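Local atomic coordinates of glucose-6-phosphate isomerase (PDB entry 3QKI), a protein that probably catalyses the reversible conversion of alpha-D-glucose 6-phosphate to beta-D-fructose 6-phosphate in glycolysis and gluconeogenesis. Residues A361-S364 with F365-H369; N237-Q240 with Y241-L244; L112-A115 with L116-P119; H429-Y432 with Q433-Q437; A187-Y190 with Y191-M195. All blocks are in the same frame, centred on the assembly; numbering follows the deposited sequence.

From the N terminus the chain meets contact 3, then contacts 5, 2, 1 and 4. Each lies in one continuous stretch, so they follow in series and none nests or crosses. Contact 3 closes turns in the loop between helix 90-99 and strand 129-130. Contact 5 is part of helix 179-197. Contact 2 turns the chain from helix 228-235 into strand 243-248 of the five-stranded parallel sheet. Contact 1 lies in helix 356-371, just before strand 375-380 of the six-stranded mixed sheet. Contact 4 lies in helix 428-437, before strand 443-448 of that sheet. The centres of contacts 1 and 2 are about 48 Å apart. Contacts 4 and 5 both touch the second subunit.

Contact 1 (A361-S364 with F365-H369); sequences ALTS and FYNSH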
loop_
_atom_site.group_PDB
_atom_site.type_symbol
_atom_site.label_atom_id
_atom_site.label_comp_id
_atom_site.label_asym_id
_atom_site.label_seq_id
_atom_site.Cartn_x
_atom_site.Cartn_y
_atom_site.Cartn_z
ATOM N N ALA A 361 -8.623 20.677 1.109
ATOM C CA ALA A 361 -9.266 20.379 -0.189
ATOM C C ALA A 361 -8.854 21.410 -1.246
ATOM O O ALA A 361 -8.547 21.030 -2.375
ATOM C CB ALA A 361 -10.809 20.374 -0.024
ATOM N N LEU A 362 -8.807 22.713 -0.882
ATOM C CA LEU A 362 -8.388 23.779 -1.817
ATOM C C LEU A 362 -6.951 23.591 -2.277
ATOM O O LEU A 362 -6.656 23.790 -3.447
ATOM C CB LEU A 362 -8.574 25.176 -1.209
ATOM C CG LEU A 362 -10.026 25.691 -1.077
ATOM C CD1 LEU A 362 -10.068 26.923 -0.186
ATOM C CD2 LEU A 362 -10.601 26.027 -2.409
ATOM N N THR A 363 -6.066 23.168 -1.346
ATOM C CA THR A 363 -4.650 22.902 -1.613
ATOM C C THR A 363 -4.530 21.750 -2.612
ATOM O O THR A 363 -3.792 21.863 -3.587
ATOM C CB THR A 363 -3.932 22.613 -0.295
ATOM O OG1 THR A 363 -4.013 23.774 0.541
ATOM C CG2 THR A 363 -2.496 22.223 -0.484
ATOM N N SER A 364 -5.255 20.650 -2.361
ATOM C CA SER A 364 -5.270 19.463 -3.214
ATOM C C SER A 364 -5.749 19.826 -4.637
ATOM O O SER A 364 -5.129 19.414 -5.619
ATOM C CB SER A 364 -6.178 18.416 -2.591
ATOM O OG SER A 364 -6.256 17.222 -3.358
ATOM N N PHE A 365 -6.848 20.588 -4.733
ATOM C CA PHE A 365 -7.453 21.072 -5.973
ATOM C C PHE A 365 -6.454 21.937 -6.745
ATOM O O PHE A 365 -6.289 21.761 -7.947
ATOM C CB PHE A 365 -8.739 21.869 -5.636
ATOM C CG PHE A 365 -9.380 22.576 -6.806
ATOM C CD1 PHE A 365 -10.126 21.871 -7.744
ATOM C CD2 PHE A 365 -9.241 23.953 -6.967
ATOM C CE1 PHE A 365 -10.726 22.532 -8.825
ATOM C CE2 PHE A 365 -9.812 24.608 -8.061
ATOM C CZ PHE A 365 -10.551 23.894 -8.985
ATOM N N TYR A 366 -5.784 22.878 -6.035
ATOM C CA TYR A 366 -4.782 23.781 -6.588
ATOM C C TYR A 366 -3.596 22.997 -7.203
ATOM O O TYR A 366 -3.267 23.203 -8.371
ATOM C CB TYR A 366 -4.304 24.706 -5.460
ATOM C CG TYR A 366 -3.225 25.692 -5.841
ATOM C CD1 TYR A 366 -3.531 26.847 -6.562
ATOM C CD2 TYR A 366 -1.917 25.531 -5.392
ATOM C CE1 TYR A 366 -2.550 27.779 -6.884
ATOM C CE2 TYR A 366 -0.922 26.459 -5.710
ATOM C CZ TYR A 366 -1.248 27.588 -6.447
ATOM O OH TYR A 366 -0.275 28.506 -6.750
ATOM N N ASN A 367 -3.001 22.068 -6.429
ATOM C CA ASN A 367 -1.886 21.228 -6.905
ATOM C C ASN A 367 -2.253 20.404 -8.107
ATOM O O ASN A 367 -1.467 20.320 -9.058
ATOM C CB ASN A 367 -1.371 20.326 -5.789
ATOM C CG ASN A 367 -0.581 21.081 -4.762
ATOM O OD1 ASN A 367 -0.056 22.150 -5.038
ATOM N ND2 ASN A 367 -0.498 20.549 -3.547
ATOM N N SER A 368 -3.442 19.813 -8.090
ATOM C CA SER A 368 -3.885 18.975 -9.209
ATOM C C SER A 368 -4.237 19.809 -10.452
ATOM O O SER A 368 -3.789 19.486 -11.553
ATOM C CB SER A 368 -5.074 18.114 -8.789
ATOM O OG SER A 368 -5.649 17.432 -9.902
ATOM N N HIS A 369 -5.066 20.865 -10.284
ATOM C CA HIS A 369 -5.493 21.662 -11.427
ATOM C C HIS A 369 -4.467 22.591 -12.040
ATOM O O HIS A 369 -4.369 22.654 -13.260
ATOM C CB HIS A 369 -6.820 22.394 -11.149
ATOM C CG HIS A 369 -8.008 21.506 -11.339
ATOM N ND1 HIS A 369 -8.971 21.789 -12.293
ATOM C CD2 HIS A 369 -8.323 20.334 -10.733
ATOM C CE1 HIS A 369 -9.835 20.790 -12.239
ATOM N NE2 HIS A 369 -9.486 19.890 -11.320
#
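The side chain of N367 lies alongside that of T363, and both point the same way. They are one turn apart on the alpha-helix 356-371. The methyl CG2 of T363 comes within 4.0 Å of ND2 of N367. T363 has OG1 beside its backbone nitrogen (chi1 -62°), which puts CG2 anti to that nitrogen and next to N367. OG1 bonds to the carbonyl of L359, one turn back, and to the hydroxyl of Y73. ND2 of N367 bonds to OE1 of Q71.

The backbone has regular i to i+4 bonds here. N of F365 bonds to O of A361 at 2.9 Å, and N of Y366 bonds to O of L362. The bond from N of N367 to O of T363 is nearly straight, at 173°.

S364 is buried, and its OG has E540, R536 and Q417 as partners. F365 and Y366 turn their rings away from the preceding turn. The Y366 hydroxyl bonds to the carbonyl of R72, and F365 stacks on Y84. Helices 27-39, 75-87 and 523-543 all touch this part of the helix. CE1 of F365 sits 3.7 Å above the plane of the H369 ring, over its centre.

Contact 2 (N237-Q240 with Y241-L244); sequences NLDQ and YDTL
The backbone from D239 to T243 turns through a short 3-10 segment, with N of D242 bonded to O of D239 and N of T243 bonded to O of Q240, and then enters strand 243-248 of the parallel sheet. The carboxylate of D239 closes an Asx turn at the start of the 3-10 segment. Its OD1 accepts from N of Y241 at 3.0 Å, with an angle of 158° at the hydrogen. CG of D239 is anti to the backbone nitrogen (chi1 -176°), and this swings the carboxylate forward to the amide. The amide meets OD1 from above the carboxylate plane. OD1 also forms a salt bridge with K271.

The carbonyl oxygen of D239 is gripped twice. OG1 of T243 donates to it at 2.7 Å, and N of D242 donates at 3.1 Å. The two donors come from opposite faces of the carbonyl plane. OG1 of T243 is also bonded to N168 of the neighbouring strand, which ties the turn to the sheet.

The ring of Y241 lies obliquely to the D239 carboxylate, their planes 46° apart. The carboxylates of D239 and D242 are near each other, with OD2 to OD2 at 4.3 Å. A water bridges the two ends of the D239-D242 turn: it donates to OD2 of D242 at 2.7 Å and accepts from N of D239 at 3.0 Å.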
loop_
_atom_site.group_PDB
_atom_site.type_symbol
_atom_site.label_atom_id
_atom_site.label_comp_id
_atom_site.label_asym_id
_atom_site.label_seq_id
_atom_site.Cartn_x
_atom_site.Cartn_y
_atom_site.Cartn_z
ATOM N N ASN A 237 -4.738 -20.903 13.200
ATOM C CA ASN A 237 -4.583 -21.073 14.662
ATOM C C ASN A 237 -5.783 -20.621 15.512
ATOM O O ASN A 237 -5.627 -20.337 16.704
ATOM C CB ASN A 237 -3.287 -20.418 15.180
ATOM C CG ASN A 237 -2.039 -21.050 14.652
ATOM O OD1 ASN A 237 -1.255 -20.394 13.969
ATOM N ND2 ASN A 237 -1.829 -22.327 14.981
ATOM N N LEU A 238 -6.971 -20.550 14.901
ATOM C CA LEU A 238 -8.158 -20.108 15.638
ATOM C C LEU A 238 -8.989 -21.314 15.987
ATOM O O LEU A 238 -9.119 -22.226 15.165
ATOM C CB LEU A 238 -9.011 -19.087 14.828
ATOM C CG LEU A 238 -8.437 -17.676 14.570
ATOM C CD1 LEU A 238 -9.530 -16.691 14.209
ATOM C CD2 LEU A 238 -7.684 -17.130 15.754
ATOM N N ASP A 239 -9.569 -21.312 17.200
ATOM C CA ASP A 239 -10.491 -22.374 17.584
ATOM C C ASP A 239 -11.895 -21.812 17.342
ATOM O O ASP A 239 -12.187 -20.698 17.794
ATOM C CB ASP A 239 -10.301 -22.764 19.073
ATOM C CG ASP A 239 -11.147 -23.930 19.583
ATOM O OD1 ASP A 239 -12.138 -24.288 18.916
ATOM O OD2 ASP A 239 -10.815 -24.481 20.655
ATOM N N GLN A 240 -12.755 -22.575 16.607
ATOM C CA GLN A 240 -14.148 -22.185 16.323
ATOM C C GLN A 240 -14.894 -21.822 17.600
ATOM O O GLN A 240 -15.671 -20.876 17.586
ATOM C CB GLN A 240 -14.912 -23.306 15.618
ATOM C CG GLN A 240 -14.492 -23.548 14.178
ATOM C CD GLN A 240 -13.392 -24.567 14.044
ATOM O OE1 GLN A 240 -12.498 -24.656 14.874
ATOM N NE2 GLN A 240 -13.426 -25.342 12.969
ATOM N N TYR A 241 -14.625 -22.552 18.707
ATOM C CA TYR A 241 -15.265 -22.343 20.010
ATOM C C TYR A 241 -15.001 -20.988 20.662
ATOM O O TYR A 241 -15.794 -20.588 21.514
ATOM C CB TYR A 241 -14.937 -23.475 21.000
ATOM C CG TYR A 241 -15.428 -24.863 20.634
ATOM C CD1 TYR A 241 -16.686 -25.054 20.078
ATOM C CD2 TYR A 241 -14.698 -25.996 20.988
ATOM C CE1 TYR A 241 -17.173 -26.329 19.804
ATOM C CE2 TYR A 241 -15.173 -27.281 20.720
ATOM C CZ TYR A 241 -16.417 -27.445 20.133
ATOM O OH TYR A 241 -16.884 -28.712 19.850
ATOM N N ASP A 242 -13.906 -20.282 20.289
ATOM C CA ASP A 242 -13.545 -18.964 20.839
ATOM C C ASP A 242 -13.906 -17.803 19.913
ATOM O O ASP A 242 -13.656 -16.646 20.255
ATOM C CB ASP A 242 -12.008 -18.895 21.014
ATOM C CG ASP A 242 -11.379 -19.907 21.927
ATOM O OD1 ASP A 242 -11.974 -20.200 22.985
ATOM O OD2 ASP A 242 -10.243 -20.349 21.629
ATOM N N THR A 243 -14.417 -18.109 18.729
ATOM C CA THR A 243 -14.602 -17.161 17.635
ATOM C C THR A 243 -16.006 -16.608 17.378
ATOM O O THR A 243 -16.938 -17.365 17.114
ATOM C CB THR A 243 -14.000 -17.795 16.367
ATOM O OG1 THR A 243 -12.682 -18.271 16.674
ATOM C CG2 THR A 243 -13.963 -16.835 15.168
ATOM N N LEU A 244 -16.107 -15.277 17.355
ATOM C CA LEU A 244 -17.307 -14.539 16.972
ATOM C C LEU A 244 -17.101 -14.108 15.503
ATOM O O LEU A 244 -16.030 -13.632 15.148
ATOM C CB LEU A 244 -17.528 -13.313 17.867
ATOM C CG LEU A 244 -18.829 -12.527 17.594
ATOM C CD1 LEU A 244 -20.059 -13.313 18.010
ATOM C CD2 LEU A 244 -18.804 -11.181 18.250
HETATM O O HOH W 1 -8.919 -19.471 19.496
#

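Contact 3 (L112-A115 with L116-P119); sequences LHTA and LRIP
The carbonyl oxygen of H113 receives N of L116 at 3.1 Å, and the side chains of L116 and R117 also close around it. This bond belongs to a run of beta-turns with helical backbone angles but no regular helical bonding. The N-H comes from above the carbonyl plane, with an angle of 143° at the hydrogen. CD of R117 lies 3.5 Å from the same oxygen, and CB of L116 lies 3.3 Å from it.

R117 folds back along the turn. Its CG lies between the backbone nitrogen and carbonyl carbon (chi1 49°), and the chain bends again at chi2. The guanidinium therefore lies beside the H113 side chain, its plane 58° from the ring. One of its faces covers CA of T114. NH2 meets the edge of the H113 ring in plane, 4.0 Å from CD2.

The guanidinium is buried but well paired. NE and NH2 form salt bridges with D344 and E534, and NH1 is hydrogen-bonded to T316. The turn is thus tied to helices 330-349 and 523-543. F313 stacks on the H113 ring. A weak bond from N of I118 to O of A115 ends the run. CD1 of I118 lies 3.7 Å from CA of A115.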
loop_
_atom_site.group_PDB
_atom_site.type_symbol
_atom_site.label_atom_id
_atom_site.label_comp_id
_atom_site.label_asym_id
_atom_site.label_seq_id
_atom_site.Cartn_x
_atom_site.Cartn_y
_atom_site.Cartn_z
ATOM N N LEU A 112 -25.619 11.301 4.913
ATOM C CA LEU A 112 -25.714 11.624 6.344
ATOM C C LEU A 112 -24.814 10.833 7.274
ATOM O O LEU A 112 -25.183 10.589 8.435
ATOM C CB LEU A 112 -27.188 11.569 6.792
ATOM C CG LEU A 112 -28.112 12.698 6.338
ATOM C CD1 LEU A 112 -29.583 12.327 6.573
ATOM C CD2 LEU A 112 -27.737 14.020 6.992
ATOM N N HIS A 113 -23.588 10.532 6.830
ATOM C CA HIS A 113 -22.616 9.897 7.717
ATOM C C HIS A 113 -22.292 10.804 8.939
ATOM O O HIS A 113 -21.994 10.297 10.012
ATOM C CB HIS A 113 -21.349 9.495 6.957
ATOM C CG HIS A 113 -20.761 10.602 6.157
ATOM N ND1 HIS A 113 -21.183 10.851 4.858
ATOM C CD2 HIS A 113 -19.826 11.507 6.500
ATOM C CE1 HIS A 113 -20.493 11.904 4.458
ATOM N NE2 HIS A 113 -19.656 12.331 5.412
ATOM N N THR A 114 -22.406 12.131 8.786
ATOM C CA THR A 114 -22.189 13.084 9.883
ATOM C C THR A 114 -23.211 12.900 11.025
ATOM O O THR A 114 -22.874 13.173 12.167
ATOM C CB THR A 114 -22.172 14.548 9.380
ATOM O OG1 THR A 114 -23.381 14.812 8.655
ATOM C CG2 THR A 114 -20.980 14.846 8.511
ATOM N N ALA A 115 -24.428 12.401 10.722
ATOM C CA ALA A 115 -25.475 12.166 11.730
ATOM C C ALA A 115 -25.108 11.015 12.663
ATOM O O ALA A 115 -25.562 10.996 13.815
ATOM C CB ALA A 115 -26.815 11.882 11.050
ATOM N N LEU A 116 -24.252 10.065 12.181
ATOM C CA LEU A 116 -23.815 8.893 12.947
ATOM C C LEU A 116 -23.087 9.233 14.247
ATOM O O LEU A 116 -23.117 8.448 15.199
ATOM C CB LEU A 116 -22.918 7.978 12.094
ATOM C CG LEU A 116 -23.577 7.380 10.852
ATOM C CD1 LEU A 116 -22.527 6.805 9.907
ATOM C CD2 LEU A 116 -24.649 6.356 11.215
ATOM N N ARG A 117 -22.430 10.368 14.274
ATOM C CA ARG A 117 -21.641 10.772 15.432
ATOM C C ARG A 117 -22.212 11.957 16.227
ATOM O O ARG A 117 -21.531 12.447 17.119
ATOM C CB ARG A 117 -20.167 10.983 15.048
ATOM C CG ARG A 117 -19.982 11.858 13.819
ATOM C CD ARG A 117 -19.669 11.037 12.578
ATOM N NE ARG A 117 -18.951 11.904 11.645
ATOM C CZ ARG A 117 -18.367 11.510 10.522
ATOM N NH1 ARG A 117 -18.416 10.233 10.150
ATOM N NH2 ARG A 117 -17.713 12.384 9.774
ATOM N N ILE A 118 -23.457 12.397 15.945
ATOM C CA ILE A 118 -24.085 13.466 16.739
ATOM C C ILE A 118 -24.370 12.830 18.143
ATOM O O ILE A 118 -24.938 11.734 18.196
ATOM C CB ILE A 118 -25.356 14.041 16.056
ATOM C CG1 ILE A 118 -24.981 14.783 14.761
ATOM C CG2 ILE A 118 -26.142 14.969 17.025
ATOM C CD1 ILE A 118 -26.194 15.149 13.830
ATOM N N PRO A 119 -23.872 13.427 19.255
ATOM C CA PRO A 119 -24.104 12.810 20.584
ATOM C C PRO A 119 -25.562 12.904 21.031
ATOM O O PRO A 119 -26.309 13.741 20.527
ATOM C CB PRO A 119 -23.149 13.571 21.511
ATOM C CG PRO A 119 -22.961 14.897 20.866
ATOM C CD PRO A 119 -23.159 14.720 19.374
#

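Contact 4 (H429-Y432 with Q433-Q437); sequences HSFY and QLIHQ
Helix 428-437 begins at the substrate site, where H429 binds beta-D-fructose 6-phosphate. It is kinked where N of Q433 and N of L434 have no i to i+4 bond. Only a weak bond joins N of L434 to O of F431. Regular bonding returns with N of H436 to O of Y432 at 2.9 Å.

I435 packs against both aromatic residues. Its CD1 meets the edge of the F431 ring in plane, 3.6 Å from CE1. It also lies 4.1 Å from CD1 of Y432, whose side chain it crosses at a slant. F431 turns its ring alongside I435 because CG sits between the backbone nitrogen and carbonyl carbon (chi1 54°). The H436 ring turns an edge to Y432, with CD2 3.2 Å from O and 4.0 Å from CB. Its NE2 bonds to Q475.

On another side NE2 of Q433 donates to OE1 of Q437 at 3.0 Å, on a lone pair. NE2 of Q433 also bonds to O of G401, and its OE1 to N of G553, both of the second subunit. The site is at the dimer interface, consistent with the phosphoglucose isomerase family, where a histidine of one subunit reaches the active site of the other.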
loop_
_atom_site.group_PDB
_atom_site.type_symbol
_atom_site.label_atom_id
_atom_site.label_comp_id
_atom_site.label_asym_id
_atom_site.label_seq_id
_atom_site.Cartn_x
_atom_site.Cartn_y
_atom_site.Cartn_z
ATOM N N HIS A 429 12.440 4.995 3.200
ATOM C CA HIS A 429 13.512 4.109 2.725
ATOM C C HIS A 429 13.152 3.296 1.483
ATOM O O HIS A 429 13.967 2.511 0.988
ATOM C CB HIS A 429 14.016 3.233 3.871
ATOM C CG HIS A 429 14.539 4.059 5.006
ATOM N ND1 HIS A 429 15.612 4.915 4.835
ATOM C CD2 HIS A 429 14.092 4.171 6.277
ATOM C CE1 HIS A 429 15.791 5.510 6.003
ATOM N NE2 HIS A 429 14.907 5.090 6.904
ATOM N N SER A 430 11.946 3.504 0.967
ATOM C CA SER A 430 11.440 2.771 -0.178
ATOM C C SER A 430 11.398 3.594 -1.451
ATOM O O SER A 430 12.130 3.281 -2.377
ATOM C CB SER A 430 10.061 2.200 0.132
ATOM O OG SER A 430 9.468 1.625 -1.020
ATOM N N PHE A 431 10.554 4.637 -1.499
ATOM C CA PHE A 431 10.328 5.409 -2.712
ATOM C C PHE A 431 10.594 6.930 -2.637
ATOM O O PHE A 431 10.298 7.617 -3.621
ATOM C CB PHE A 431 8.890 5.152 -3.208
ATOM C CG PHE A 431 7.838 5.404 -2.140
ATOM C CD1 PHE A 431 7.493 6.707 -1.767
ATOM C CD2 PHE A 431 7.212 4.340 -1.491
ATOM C CE1 PHE A 431 6.579 6.936 -0.734
ATOM C CE2 PHE A 431 6.286 4.571 -0.470
ATOM C CZ PHE A 431 5.980 5.868 -0.092
ATOM N N TYR A 432 11.143 7.461 -1.521
ATOM C CA TYR A 432 11.419 8.908 -1.475
ATOM C C TYR A 432 12.455 9.381 -2.494
ATOM O O TYR A 432 12.479 10.555 -2.817
ATOM C CB TYR A 432 11.814 9.405 -0.103
ATOM C CG TYR A 432 10.696 9.609 0.890
ATOM C CD1 TYR A 432 9.516 8.874 0.806
ATOM C CD2 TYR A 432 10.884 10.402 2.015
ATOM C CE1 TYR A 432 8.540 8.947 1.803
ATOM C CE2 TYR A 432 9.906 10.501 3.007
ATOM C CZ TYR A 432 8.753 9.744 2.915
ATOM O OH TYR A 432 7.842 9.801 3.943
ATOM N N GLN A 433 13.260 8.467 -3.051
ATOM C CA GLN A 433 14.212 8.826 -4.110
ATOM C C GLN A 433 13.417 9.567 -5.227
ATOM O O GLN A 433 13.814 10.655 -5.651
ATOM C CB GLN A 433 14.877 7.552 -4.670
ATOM C CG GLN A 433 15.522 7.723 -6.035
ATOM C CD GLN A 433 16.625 8.748 -6.033
ATOM O OE1 GLN A 433 17.494 8.775 -5.148
ATOM N NE2 GLN A 433 16.631 9.599 -7.051
ATOM N N LEU A 434 12.281 8.974 -5.666
ATOM C CA LEU A 434 11.399 9.529 -6.698
ATOM C C LEU A 434 10.755 10.849 -6.232
ATOM O O LEU A 434 10.743 11.821 -6.989
ATOM C CB LEU A 434 10.335 8.496 -7.114
ATOM C CG LEU A 434 9.411 8.879 -8.272
ATOM C CD1 LEU A 434 8.937 7.694 -9.008
ATOM C CD2 LEU A 434 8.169 9.611 -7.766
ATOM N N ILE A 435 10.274 10.890 -4.984
ATOM C CA ILE A 435 9.637 12.087 -4.399
ATOM C C ILE A 435 10.617 13.266 -4.360
ATOM O O ILE A 435 10.188 14.412 -4.523
ATOM C CB ILE A 435 8.931 11.787 -3.039
ATOM C CG1 ILE A 435 7.862 10.673 -3.216
ATOM C CG2 ILE A 435 8.306 13.065 -2.416
ATOM C CD1 ILE A 435 6.946 10.350 -1.970
ATOM N N HIS A 436 11.932 12.995 -4.194
ATOM C CA HIS A 436 12.936 14.071 -4.181
ATOM C C HIS A 436 13.481 14.406 -5.548
ATOM O O HIS A 436 13.763 15.577 -5.801
ATOM C CB HIS A 436 14.110 13.758 -3.236
ATOM C CG HIS A 436 13.752 13.915 -1.789
ATOM N ND1 HIS A 436 13.790 15.166 -1.164
ATOM C CD2 HIS A 436 13.310 12.997 -0.903
ATOM C CE1 HIS A 436 13.403 14.950 0.084
ATOM N NE2 HIS A 436 13.096 13.669 0.288
ATOM N N GLN A 437 13.704 13.386 -6.412
ATOM C CA GLN A 437 14.379 13.601 -7.695
ATOM C C GLN A 437 13.655 13.186 -8.977
ATOM O O GLN A 437 14.136 13.478 -10.075
ATOM C CB GLN A 437 15.820 13.021 -7.664
ATOM C CG GLN A 437 16.773 13.766 -6.712
ATOM C CD GLN A 437 18.189 13.244 -6.832
ATOM O OE1 GLN A 437 18.437 12.039 -6.934
ATOM N NE2 GLN A 437 19.163 14.142 -6.819
#

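Contact 5 (A187-Y190 with Y191-M195); sequences AMKY and YYYNM
Y190 and Y193 both set CG anti to their carbonyl carbons (chi1 -76° and -53°), and this brings the two rings together. The pair is T-shaped. The edge of Y193 points to the face of Y190, with ring centroids 5.4 Å apart and planes at 87°. The closest atoms are CD1 of Y190 and CD2 of Y193, 3.7 Å apart.

K189 crosses the Y193 ring at a slant. Its CB lies 3.9 Å from CZ of Y193, and its extended chain carries NZ on to a salt bridge with E186. The carbonyl oxygen of K189 sits 3.1 Å above the Y193 ring plane, toward the rim, while accepting the N-H of Y193 at 2.8 Å.

All of this lies on helix 179-197, which keeps i to i+4 bonds here and widens to a pi-type turn at 192-195. N of N194 bonds to O of Y190. The amide of N194 is held by Y212 and by the carbonyl of H452. Y190 packs on N232 and Y193 on Q236, both of the second subunit. On another side of the helix the M188 chain bends at chi2 and chi3, and its CE rests 3.8 Å from CB of Y191.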
loop_
_atom_site.group_PDB
_atom_site.type_symbol
_atom_site.label_atom_id
_atom_site.label_comp_id
_atom_site.label_asym_id
_atom_site.label_seq_id
_atom_site.Cartn_x
_atom_site.Cartn_y
_atom_site.Cartn_z
ATOM N N ALA A 187 -4.705 1.412 14.324
ATOM C CA ALA A 187 -4.284 2.685 14.901
ATOM C C ALA A 187 -4.395 2.700 16.423
ATOM O O ALA A 187 -3.519 3.223 17.107
ATOM C CB ALA A 187 -5.116 3.819 14.323
ATOM N N MET A 188 -5.495 2.151 16.934
ATOM C CA MET A 188 -5.868 2.225 18.341
ATOM C C MET A 188 -5.498 1.048 19.242
ATOM O O MET A 188 -5.477 1.225 20.458
ATOM C CB MET A 188 -7.376 2.539 18.455
ATOM C CG MET A 188 -7.787 3.876 17.820
ATOM S SD MET A 188 -6.626 5.266 18.112
ATOM C CE MET A 188 -6.605 5.286 19.911
ATOM N N LYS A 189 -5.302 -0.144 18.685
ATOM C CA LYS A 189 -5.051 -1.318 19.513
ATOM C C LYS A 189 -3.947 -1.186 20.554
ATOM O O LYS A 189 -4.166 -1.563 21.703
ATOM C CB LYS A 189 -4.998 -2.625 18.711
ATOM C CG LYS A 189 -3.722 -2.822 17.877
ATOM C CD LYS A 189 -3.844 -4.117 17.048
ATOM C CE LYS A 189 -2.499 -4.561 16.533
ATOM N NZ LYS A 189 -2.641 -5.540 15.416
ATOM N N TYR A 190 -2.788 -0.610 20.171
ATOM C CA TYR A 190 -1.671 -0.438 21.101
ATOM C C TYR A 190 -1.937 0.641 22.102
ATOM O O TYR A 190 -1.467 0.532 23.224
ATOM C CB TYR A 190 -0.319 -0.278 20.384
ATOM C CG TYR A 190 0.169 -1.615 19.879
ATOM C CD1 TYR A 190 0.639 -2.588 20.763
ATOM C CD2 TYR A 190 0.051 -1.961 18.535
ATOM C CE1 TYR A 190 1.075 -3.831 20.310
ATOM C CE2 TYR A 190 0.465 -3.217 18.071
ATOM C CZ TYR A 190 0.990 -4.142 18.963
ATOM O OH TYR A 190 1.363 -5.400 18.519
ATOM N N TYR A 191 -2.754 1.663 21.740
ATOM C CA TYR A 191 -3.114 2.691 22.723
ATOM C C TYR A 191 -3.974 2.012 23.802
ATOM O O TYR A 191 -3.736 2.173 24.995
ATOM C CB TYR A 191 -3.856 3.850 22.060
ATOM C CG TYR A 191 -4.263 4.922 23.043
ATOM C CD1 TYR A 191 -5.536 4.935 23.600
ATOM C CD2 TYR A 191 -3.363 5.902 23.449
ATOM C CE1 TYR A 191 -5.913 5.904 24.530
ATOM C CE2 TYR A 191 -3.720 6.870 24.394
ATOM C CZ TYR A 191 -4.997 6.861 24.934
ATOM O OH TYR A 191 -5.373 7.810 25.845
ATOM N N TYR A 192 -4.928 1.182 23.362
ATOM C CA TYR A 192 -5.781 0.433 24.242
ATOM C C TYR A 192 -4.960 -0.575 25.103
ATOM O O TYR A 192 -5.087 -0.561 26.328
ATOM C CB TYR A 192 -6.860 -0.244 23.398
ATOM C CG TYR A 192 -7.630 -1.332 24.107
ATOM C CD1 TYR A 192 -8.580 -1.024 25.090
ATOM C CD2 TYR A 192 -7.436 -2.670 23.779
ATOM C CE1 TYR A 192 -9.316 -2.027 25.719
ATOM C CE2 TYR A 192 -8.150 -3.675 24.410
ATOM C CZ TYR A 192 -9.093 -3.352 25.377
ATOM O OH TYR A 192 -9.790 -4.369 25.974
ATOM N N TYR A 193 -4.078 -1.387 24.491
ATOM C CA TYR A 193 -3.284 -2.355 25.283
ATOM C C TYR A 193 -2.335 -1.704 26.274
ATOM O O TYR A 193 -2.213 -2.177 27.399
ATOM C CB TYR A 193 -2.416 -3.270 24.421
ATOM C CG TYR A 193 -3.074 -4.030 23.300
ATOM C CD1 TYR A 193 -4.356 -4.562 23.444
ATOM C CD2 TYR A 193 -2.362 -4.348 22.143
ATOM C CE1 TYR A 193 -4.964 -5.265 22.403
ATOM C CE2 TYR A 193 -2.934 -5.101 21.129
ATOM C CZ TYR A 193 -4.236 -5.548 21.252
ATOM O OH TYR A 193 -4.772 -6.301 20.221
ATOM N N ASN A 194 -1.620 -0.665 25.832
ATOM C CA ASN A 194 -0.554 -0.022 26.599
ATOM C C ASN A 194 -1.054 0.969 27.642
ATOM O O ASN A 194 -0.618 0.895 28.794
ATOM C CB ASN A 194 0.489 0.631 25.666
ATOM C CG ASN A 194 1.142 -0.357 24.726
ATOM O OD1 ASN A 194 1.013 -1.575 24.879
ATOM N ND2 ASN A 194 1.860 0.145 23.734
ATOM N N MET A 195 -1.905 1.922 27.218
ATOM C CA MET A 195 -2.437 2.983 28.079
ATOM C C MET A 195 -3.587 2.516 28.955
ATOM O O MET A 195 -3.695 2.952 30.090
ATOM C CB MET A 195 -2.816 4.223 27.236
ATOM C CG MET A 195 -1.692 5.235 27.096
ATOM S SD MET A 195 -0.076 4.582 26.580
ATOM C CE MET A 195 -0.259 4.509 24.900
#